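Local coordinates for protein 2-aminomuconic 6-semialdehyde dehydrogenase (Pseudomonas sp., PDB 7BZV) that probably oxidises 2-aminomuconic 6-semialdehyde with NAD+ in the meta-cleavage breakdown of 2-aminophenol, as an aldehyde dehydrogenase working as a tetramer, at residues W13-K18 against V33-D38; A48-L53 against L144-V149; R70-E75 against E191-V196. All coordinates share one frame; numbering follows the deposited sequence.

Contact 1: residues W13-K18 against V33-D38; sequences WVESSK and VVHEAD
Ser16 and His35 bring their CA atoms to 5.0 Å where the chain leaves edge strand 12-14 of the small mixed N-terminal sheet and heads for the other edge strand, 19-23. Glu36 N donates to Lys18 O over 2.9 Å; with the backbone pairing of Val34 and Phe20, this bond carries the antiparallel partnership of strands 30-35 and 19-23 a step further. Next to it, Ser16 OG donates to Glu36 O at 2.6 Å, approaching in the carbonyl plane. The hydroxyl is directed there because OG stands opposite the backbone N (chi1 179°), and a weak bond from Lys18 N also reaches it.

The His35 ring turns an edge to the turn: Ser16 N lies only 7° out of its plane and donates to ND1 at 3.1 Å, while NE2 is bonded to Gln4 OE1 on strand 3-9. Glu15 runs alongside the imidazole, with its CB 3.3 Å from His35 ND1. Replacing His35 by an alanine would probably deprive Ser16 N of its acceptor and let the 15-17 turn shift against strand 30-35.

Farther along, the extended chains of Lys18 and Glu36 point the same way. Glu36 OE2 bonds Ser213 OG, while Lys18 NZ forms a salt bridge with Glu36 OE1 at 3.1 Å.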
loop_
_atom_site.group_PDB
_atom_site.type_symbol
_atom_site.label_atom_id
_atom_site.label_comp_id
_atom_site.label_asym_id
_atom_site.label_seq_id
_atom_site.Cartn_x
_atom_site.Cartn_y
_atom_site.Cartn_z
ATOM N N TRP B 13 26.384 -33.782 -5.307
ATOM C CA TRP B 13 27.548 -33.455 -4.498
ATOM C C TRP B 13 28.825 -33.624 -5.316
ATOM O O TRP B 13 28.967 -34.559 -6.103
ATOM C CB TRP B 13 27.560 -34.336 -3.253
ATOM C CG TRP B 13 26.287 -34.177 -2.441
ATOM C CD1 TRP B 13 25.190 -34.996 -2.453
ATOM C CD2 TRP B 13 25.977 -33.108 -1.521
ATOM N NE1 TRP B 13 24.232 -34.518 -1.582
ATOM C CE2 TRP B 13 24.688 -33.359 -1.006
ATOM C CE3 TRP B 13 26.670 -31.972 -1.084
ATOM C CZ2 TRP B 13 24.078 -32.511 -0.070
ATOM C CZ3 TRP B 13 26.067 -31.135 -0.153
ATOM C CH2 TRP B 13 24.785 -31.410 0.346
ATOM N N VAL B 14 29.746 -32.680 -5.147
ATOM C CA VAL B 14 30.919 -32.545 -5.999
ATOM C C VAL B 14 32.104 -32.264 -5.088
ATOM O O VAL B 14 32.085 -31.290 -4.322
ATOM C CB VAL B 14 30.756 -31.408 -7.028
ATOM C CG1 VAL B 14 31.998 -31.296 -7.905
ATOM C CG2 VAL B 14 29.491 -31.615 -7.868
ATOM N N GLU B 15 33.121 -33.112 -5.163
ATOM C CA GLU B 15 34.366 -32.962 -4.428
ATOM C C GLU B 15 35.417 -32.283 -5.303
ATOM O O GLU B 15 35.211 -32.048 -6.499
ATOM C CB GLU B 15 34.859 -34.328 -3.948
ATOM C CG GLU B 15 33.909 -34.986 -2.942
ATOM C CD GLU B 15 34.393 -36.354 -2.479
ATOM O OE1 GLU B 15 33.701 -37.007 -1.671
ATOM O OE2 GLU B 15 35.477 -36.784 -2.918
ATOM N N SER B 16 36.566 -31.982 -4.697
ATOM C CA SER B 16 37.573 -31.187 -5.382
ATOM C C SER B 16 38.984 -31.682 -5.104
ATOM O O SER B 16 39.286 -32.173 -4.014
ATOM C CB SER B 16 37.491 -29.713 -4.974
ATOM O OG SER B 16 38.479 -28.934 -5.625
ATOM N N SER B 17 39.849 -31.507 -6.109
ATOM C CA SER B 17 41.284 -31.659 -5.907
ATOM C C SER B 17 41.747 -30.770 -4.762
ATOM O O SER B 17 42.315 -31.233 -3.773
ATOM C CB SER B 17 42.037 -31.300 -7.193
ATOM O OG SER B 17 41.382 -31.784 -8.346
ATOM N N LYS B 18 41.480 -29.483 -4.881
ATOM C CA LYS B 18 41.902 -28.506 -3.893
ATOM C C LYS B 18 40.910 -28.469 -2.732
ATOM O O LYS B 18 39.708 -28.237 -2.916
ATOM C CB LYS B 18 41.996 -27.122 -4.529
ATOM C CG LYS B 18 43.098 -26.155 -4.042
ATOM C CD LYS B 18 42.880 -24.703 -4.573
ATOM C CE LYS B 18 43.464 -23.667 -3.592
ATOM N NZ LYS B 18 43.192 -22.239 -3.974
ATOM N N VAL B 33 36.919 -30.722 6.537
ATOM C CA VAL B 33 37.643 -30.212 5.383
ATOM C C VAL B 33 36.651 -29.937 4.257
ATOM O O VAL B 33 35.625 -30.610 4.105
ATOM C CB VAL B 33 38.782 -31.169 4.938
ATOM C CG1 VAL B 33 38.295 -32.584 4.859
ATOM C CG2 VAL B 33 39.369 -30.694 3.614
ATOM N N VAL B 34 36.979 -28.923 3.466
ATOM C CA VAL B 34 36.055 -28.271 2.554
ATOM C C VAL B 34 36.620 -28.342 1.148
ATOM O O VAL B 34 37.810 -28.087 0.945
ATOM C CB VAL B 34 35.849 -26.806 2.969
ATOM C CG1 VAL B 34 34.644 -26.175 2.224
ATOM C CG2 VAL B 34 35.705 -26.732 4.473
ATOM N N HIS B 35 35.751 -28.626 0.173
ATOM C CA HIS B 35 36.161 -28.871 -1.203
ATOM C C HIS B 35 35.959 -27.614 -2.027
ATOM O O HIS B 35 34.819 -27.188 -2.250
ATOM C CB HIS B 35 35.376 -30.034 -1.787
ATOM C CG HIS B 35 35.593 -31.321 -1.056
ATOM N ND1 HIS B 35 36.180 -32.424 -1.643
ATOM C CD2 HIS B 35 35.322 -31.674 0.220
ATOM C CE1 HIS B 35 36.239 -33.408 -0.762
ATOM N NE2 HIS B 35 35.727 -32.978 0.377
ATOM N N GLU B 36 37.065 -27.045 -2.500
ATOM C CA GLU B 36 37.030 -25.758 -3.172
ATOM C C GLU B 36 36.575 -25.917 -4.616
ATOM O O GLU B 36 36.941 -26.875 -5.295
ATOM C CB GLU B 36 38.405 -25.092 -3.118
ATOM C CG GLU B 36 38.421 -23.672 -3.688
ATOM C CD GLU B 36 39.734 -22.938 -3.467
ATOM O OE1 GLU B 36 40.636 -23.515 -2.836
ATOM O OE2 GLU B 36 39.852 -21.775 -3.926
ATOM N N ALA B 37 35.784 -24.956 -5.081
ATOM C CA ALA B 37 35.218 -24.966 -6.422
ATOM C C ALA B 37 36.055 -24.089 -7.339
ATOM O O ALA B 37 36.380 -22.948 -6.985
ATOM C CB ALA B 37 33.775 -24.460 -6.396
ATOM N N ASP B 38 36.385 -24.613 -8.523
ATOM C CA ASP B 38 37.157 -23.859 -9.503
ATOM C C ASP B 38 36.230 -23.009 -10.367
ATOM O O ASP B 38 35.003 -23.072 -10.256
ATOM C CB ASP B 38 37.989 -24.793 -10.390
ATOM C CG ASP B 38 37.185 -25.955 -10.925
ATOM O OD1 ASP B 38 36.070 -25.719 -11.442
ATOM O OD2 ASP B 38 37.672 -27.108 -10.836
HETATM O O HOH W 1 38.664 -29.996 -9.599
#

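Contact 2: residues A48-L53 against L144-V149; sequences AGHRAL and LGVVGV
The last part of strand 134-150, from Val146 on, lies in the parallel core of the Rossmann-like NAD-binding domain of aldehyde dehydrogenases, and His50 and Val146 meet where the C-terminal part of helix 39-52 packs against it. The backbones come close, Gly49 CA lying 5.8 Å from Val146 CA, yet no hydrogen bond links the two segments; the join is made by van der Waals and CH-pi contact.

Val146 CG2 is the central atom. It stands over the middle of the His50 imidazole, 3.4 Å from the ring centroid and 8° off the ring normal, so that all five ring atoms are almost equally near. The same methyl touches the helix backbone, 3.4 Å from His50 N and 3.6 Å from Gly49 C. Val146 directs CG2 at the helix by setting its other methyl, CG1, opposite the backbone N (chi1 -179°). A side chain at Gly49 would run straight into this methyl: a CB there would lie just 2.9 Å from Val146 CG2. The ring is held from its far end as well, since His50 NE2 is bonded to Asp223 O. A sulfate ion, probably from the crystallisation liquor, lies about 4 Å from the His50 side chain (nearest atoms).

Three residues after His50, Leu53 points its CD1 at the loop before the strand, 3.4 Å from Gly145 O. Gly145 has backbone angles at which any CB would be jammed against the preceding carbonyl oxygen.

Beyond the contact, Gly145 and Val147 pair with Ala173 at the start of strand 173-177, whereas Val146 and Gly148 pair with Ser225 and Ala226 beside and within strand 226-230. Helix 39-52 packs on a strand that has a parallel neighbour on each side, and farther along it Val149 meets helix 156-169.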
loop_
_atom_site.group_PDB
_atom_site.type_symbol
_atom_site.label_atom_id
_atom_site.label_comp_id
_atom_site.label_asym_id
_atom_site.label_seq_id
_atom_site.Cartn_x
_atom_site.Cartn_y
_atom_site.Cartn_z
ATOM N N ALA B 48 23.564 -24.546 -14.595
ATOM C CA ALA B 48 22.516 -25.353 -13.988
ATOM C C ALA B 48 21.364 -24.489 -13.451
ATOM O O ALA B 48 20.202 -24.902 -13.513
ATOM C CB ALA B 48 23.097 -26.213 -12.871
ATOM N N GLY B 49 21.645 -23.295 -12.927
ATOM C CA GLY B 49 20.554 -22.458 -12.437
ATOM C C GLY B 49 19.663 -21.974 -13.565
ATOM O O GLY B 49 18.435 -22.072 -13.496
ATOM N N HIS B 50 20.278 -21.455 -14.631
ATOM C CA HIS B 50 19.509 -21.014 -15.787
ATOM C C HIS B 50 18.716 -22.175 -16.379
ATOM O O HIS B 50 17.584 -21.991 -16.841
ATOM C CB HIS B 50 20.447 -20.383 -16.829
ATOM C CG HIS B 50 20.851 -18.984 -16.487
ATOM N ND1 HIS B 50 19.943 -17.949 -16.409
ATOM C CD2 HIS B 50 22.051 -18.461 -16.133
ATOM C CE1 HIS B 50 20.569 -16.842 -16.050
ATOM N NE2 HIS B 50 21.847 -17.131 -15.858
ATOM N N ARG B 51 19.285 -23.378 -16.374
ATOM C CA ARG B 51 18.542 -24.520 -16.900
ATOM C C ARG B 51 17.378 -24.874 -15.985
ATOM O O ARG B 51 16.296 -25.228 -16.461
ATOM C CB ARG B 51 19.480 -25.717 -17.093
ATOM C CG ARG B 51 18.799 -27.046 -17.424
ATOM C CD ARG B 51 19.770 -28.245 -17.235
ATOM N NE ARG B 51 21.100 -27.927 -17.746
ATOM C CZ ARG B 51 22.243 -28.239 -17.144
ATOM N NH1 ARG B 51 22.249 -28.915 -16.002
ATOM N NH2 ARG B 51 23.386 -27.870 -17.690
ATOM N N ALA B 52 17.571 -24.765 -14.665
ATOM C CA ALA B 52 16.464 -25.007 -13.738
ATOM C C ALA B 52 15.288 -24.080 -14.024
ATOM O O ALA B 52 14.120 -24.479 -13.904
ATOM C CB ALA B 52 16.957 -24.843 -12.303
ATOM N N LEU B 53 15.564 -22.847 -14.433
ATOM C CA LEU B 53 14.477 -21.941 -14.744
ATOM C C LEU B 53 13.749 -22.336 -16.019
ATOM O O LEU B 53 12.656 -21.814 -16.268
ATOM C CB LEU B 53 15.021 -20.513 -14.863
ATOM C CG LEU B 53 15.631 -19.988 -13.561
ATOM C CD1 LEU B 53 16.197 -18.597 -13.747
ATOM C CD2 LEU B 53 14.567 -20.001 -12.478
ATOM N N LEU B 144 14.798 -12.688 -11.512
ATOM C CA LEU B 144 15.937 -12.108 -12.204
ATOM C C LEU B 144 16.654 -13.150 -13.039
ATOM O O LEU B 144 17.019 -12.893 -14.191
ATOM C CB LEU B 144 16.905 -11.537 -11.191
ATOM C CG LEU B 144 16.461 -10.228 -10.518
ATOM C CD1 LEU B 144 17.475 -9.916 -9.430
ATOM C CD2 LEU B 144 16.334 -9.058 -11.477
ATOM N N GLY B 145 16.868 -14.325 -12.468
ATOM C CA GLY B 145 17.633 -15.370 -13.119
ATOM C C GLY B 145 18.333 -16.183 -12.058
ATOM O O GLY B 145 17.697 -16.890 -11.276
ATOM N N VAL B 146 19.653 -16.123 -12.062
ATOM C CA VAL B 146 20.509 -16.827 -11.127
ATOM C C VAL B 146 21.132 -15.736 -10.278
ATOM O O VAL B 146 21.785 -14.830 -10.815
ATOM C CB VAL B 146 21.582 -17.663 -11.844
ATOM C CG1 VAL B 146 22.441 -18.398 -10.850
ATOM C CG2 VAL B 146 20.927 -18.648 -12.874
ATOM N N VAL B 147 20.871 -15.777 -8.976
ATOM C CA VAL B 147 21.371 -14.801 -8.013
ATOM C C VAL B 147 22.618 -15.360 -7.340
ATOM O O VAL B 147 22.599 -16.471 -6.796
ATOM C CB VAL B 147 20.281 -14.472 -6.983
ATOM C CG1 VAL B 147 20.841 -13.622 -5.843
ATOM C CG2 VAL B 147 19.122 -13.789 -7.670
ATOM N N GLY B 148 23.713 -14.602 -7.379
ATOM C CA GLY B 148 24.915 -14.980 -6.655
ATOM C C GLY B 148 24.874 -14.462 -5.220
ATOM O O GLY B 148 24.603 -13.284 -4.989
ATOM N N VAL B 149 25.108 -15.364 -4.265
ATOM C CA VAL B 149 25.007 -15.063 -2.829
ATOM C C VAL B 149 26.375 -15.300 -2.199
ATOM O O VAL B 149 26.850 -16.435 -2.124
ATOM C CB VAL B 149 23.935 -15.911 -2.121
ATOM C CG1 VAL B 149 23.903 -15.572 -0.635
ATOM C CG2 VAL B 149 22.547 -15.726 -2.743
#

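Contact 3: residues R70-E75 against E191-V196; sequences RRIANE and EVMEAV
Helices 70-75 and 191-196 approach to 9.4 Å between axes with their directions 118° apart, and Arg71 lies nearest Val196 while Glu75 lies nearest Val192. Val196 supplies the largest share of the interface and sits among Arg71, Ile72 and Glu75. Its CG1 touches the helix backbone, 3.6 Å from Arg71 O, and also meets Glu75 CB; CG2 is turned to the Ile72 side chain.

A turn earlier, Val192 and Glu75 pass alongside each other, pointing opposite ways, with Val192 CG1 3.5 Å from Glu75 CG. The glutamate therefore contributes its aliphatic carbons to the packing. A bend at chi2 (65°) swings its carboxylate aside, and there OE1 forms a salt bridge with Arg78 NE.

On the buried side, the CB of Met193 points away from segment 70-75, but a bend at chi2 (-74°) brings the thioether back across the isoleucine. Its SD lies 3.4 Å from Ile72 CD1 and its CE is at 3.5 Å from the same methyl. Phe110 of helix 95-119 and Ile198 extend this apolar cluster around Ile72.

On the solvent-facing side, Arg71 bends at chi2 and chi3 to bring its guanidinium to Val196 O. Both bonds are weak: Arg71 NH2 donates to that oxygen at 2.8 Å and NH1 at 3.3 Å.

This is steeply inclined helix-helix packing on the NAD-binding domain of the aldehyde dehydrogenase fold: helix 62-78 lies across helix 184-196, the connecting helix of the beta-alpha-beta crossover between parallel strands 173-177 and 203-205.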
loop_
_atom_site.group_PDB
_atom_site.type_symbol
_atom_site.label_atom_id
_atom_site.label_comp_id
_atom_site.label_asym_id
_atom_site.label_seq_id
_atom_site.Cartn_x
_atom_site.Cartn_y
_atom_site.Cartn_z
ATOM N N ARG B 70 8.103 -22.956 3.152
ATOM C CA ARG B 70 7.685 -23.518 4.432
ATOM C C ARG B 70 8.199 -24.947 4.613
ATOM O O ARG B 70 8.561 -25.341 5.723
ATOM C CB ARG B 70 6.159 -23.442 4.534
ATOM C CG ARG B 70 5.672 -22.034 4.788
ATOM C CD ARG B 70 4.130 -21.868 4.622
ATOM N NE ARG B 70 3.708 -20.492 4.876
ATOM C CZ ARG B 70 2.511 -19.997 4.556
ATOM N NH1 ARG B 70 1.585 -20.762 3.972
ATOM N NH2 ARG B 70 2.240 -18.741 4.823
ATOM N N ARG B 71 8.243 -25.744 3.537
ATOM C CA ARG B 71 8.797 -27.094 3.658
ATOM C C ARG B 71 10.277 -27.035 3.997
ATOM O O ARG B 71 10.769 -27.835 4.801
ATOM C CB ARG B 71 8.568 -27.877 2.369
ATOM C CG ARG B 71 7.112 -27.884 1.949
ATOM C CD ARG B 71 6.652 -29.263 1.578
ATOM N NE ARG B 71 7.052 -29.629 0.225
ATOM C CZ ARG B 71 7.924 -30.587 -0.068
ATOM N NH1 ARG B 71 8.501 -31.285 0.907
ATOM N NH2 ARG B 71 8.211 -30.852 -1.337
ATOM N N ILE B 72 10.997 -26.075 3.408
ATOM C CA ILE B 72 12.393 -25.858 3.774
ATOM C C ILE B 72 12.518 -25.519 5.253
ATOM O O ILE B 72 13.345 -26.092 5.975
ATOM C CB ILE B 72 13.023 -24.757 2.902
ATOM C CG1 ILE B 72 13.244 -25.274 1.484
ATOM C CG2 ILE B 72 14.318 -24.257 3.563
ATOM C CD1 ILE B 72 13.465 -24.166 0.414
ATOM N N ALA B 73 11.726 -24.553 5.716
ATOM C CA ALA B 73 11.801 -24.162 7.114
ATOM C C ALA B 73 11.453 -25.330 8.040
ATOM O O ALA B 73 12.091 -25.509 9.079
ATOM C CB ALA B 73 10.872 -22.980 7.388
ATOM N N ASN B 74 10.424 -26.111 7.700
ATOM C CA ASN B 74 10.052 -27.238 8.552
ATOM C C ASN B 74 11.189 -28.253 8.639
ATOM O O ASN B 74 11.457 -28.800 9.710
ATOM C CB ASN B 74 8.790 -27.919 8.021
ATOM C CG ASN B 74 7.506 -27.105 8.272
ATOM O OD1 ASN B 74 7.463 -26.187 9.092
ATOM N ND2 ASN B 74 6.468 -27.430 7.521
ATOM N N GLU B 75 11.872 -28.521 7.516
ATOM C CA GLU B 75 12.975 -29.475 7.549
ATOM C C GLU B 75 14.159 -28.915 8.330
ATOM O O GLU B 75 14.798 -29.645 9.092
ATOM C CB GLU B 75 13.372 -29.861 6.129
ATOM C CG GLU B 75 14.608 -30.739 6.031
ATOM C CD GLU B 75 14.443 -32.123 6.654
ATOM O OE1 GLU B 75 13.407 -32.401 7.297
ATOM O OE2 GLU B 75 15.372 -32.936 6.509
ATOM N N GLU B 191 21.702 -29.869 2.007
ATOM C CA GLU B 191 21.093 -31.156 2.330
ATOM C C GLU B 191 19.589 -31.004 2.501
ATOM O O GLU B 191 18.811 -31.840 2.029
ATOM C CB GLU B 191 21.728 -31.747 3.592
ATOM C CG GLU B 191 23.215 -32.083 3.421
ATOM C CD GLU B 191 23.831 -32.783 4.642
ATOM O OE1 GLU B 191 23.103 -33.112 5.602
ATOM O OE2 GLU B 191 25.055 -33.016 4.637
ATOM N N VAL B 192 19.158 -29.919 3.136
ATOM C CA VAL B 192 17.729 -29.693 3.327
ATOM C C VAL B 192 17.033 -29.488 1.989
ATOM O O VAL B 192 15.954 -30.049 1.736
ATOM C CB VAL B 192 17.507 -28.496 4.266
ATOM C CG1 VAL B 192 16.027 -28.057 4.233
ATOM C CG2 VAL B 192 17.923 -28.849 5.649
ATOM N N MET B 193 17.628 -28.665 1.120
ATOM C CA MET B 193 17.032 -28.452 -0.185
ATOM C C MET B 193 16.839 -29.782 -0.899
ATOM O O MET B 193 15.789 -30.057 -1.473
ATOM C CB MET B 193 17.895 -27.521 -1.023
ATOM C CG MET B 193 18.122 -26.193 -0.315
ATOM S SD MET B 193 16.487 -25.347 -0.491
ATOM C CE MET B 193 16.968 -23.910 0.579
ATOM N N GLU B 194 17.843 -30.642 -0.843
ATOM C CA GLU B 194 17.747 -31.934 -1.503
ATOM C C GLU B 194 16.686 -32.790 -0.839
ATOM O O GLU B 194 15.929 -33.477 -1.529
ATOM C CB GLU B 194 19.123 -32.606 -1.466
ATOM C CG GLU B 194 19.124 -34.055 -1.875
ATOM C CD GLU B 194 20.502 -34.657 -1.709
ATOM O OE1 GLU B 194 20.989 -34.727 -0.558
ATOM O OE2 GLU B 194 21.109 -35.024 -2.732
ATOM N N ALA B 195 16.600 -32.748 0.500
ATOM C CA ALA B 195 15.662 -33.620 1.210
ATOM C C ALA B 195 14.211 -33.281 0.888
ATOM O O ALA B 195 13.389 -34.183 0.700
ATOM C CB ALA B 195 15.886 -33.547 2.717
ATOM N N VAL B 196 13.867 -31.990 0.826
ATOM C CA VAL B 196 12.471 -31.640 0.582
ATOM C C VAL B 196 12.113 -31.736 -0.889
ATOM O O VAL B 196 10.931 -31.658 -1.239
ATOM C CB VAL B 196 12.117 -30.232 1.092
ATOM C CG1 VAL B 196 12.383 -30.126 2.576
ATOM C CG2 VAL B 196 12.896 -29.174 0.344
#

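From the N terminus, contact 1 closes first, over a short loop of 14 residues that includes edge strand 19-23. The chain then runs directly from strand 30-35 into helix 39-52, where contact 2 opens. Contact 3 opens in the next helix, 62-78, before contact 2 has closed at 144-149, and closes only at 191-196, so these two long-range closures cross while contact 1 stands in series before both. Contact 2 ties helix 39-52 to the core sheet, and contact 3 ties helix 62-78 to a crossover helix. Contacts 1 and 3 also touch: Trp13 packs on helix 184-196, with a weak hydrogen bond between its NE1 and Glu194 OE2.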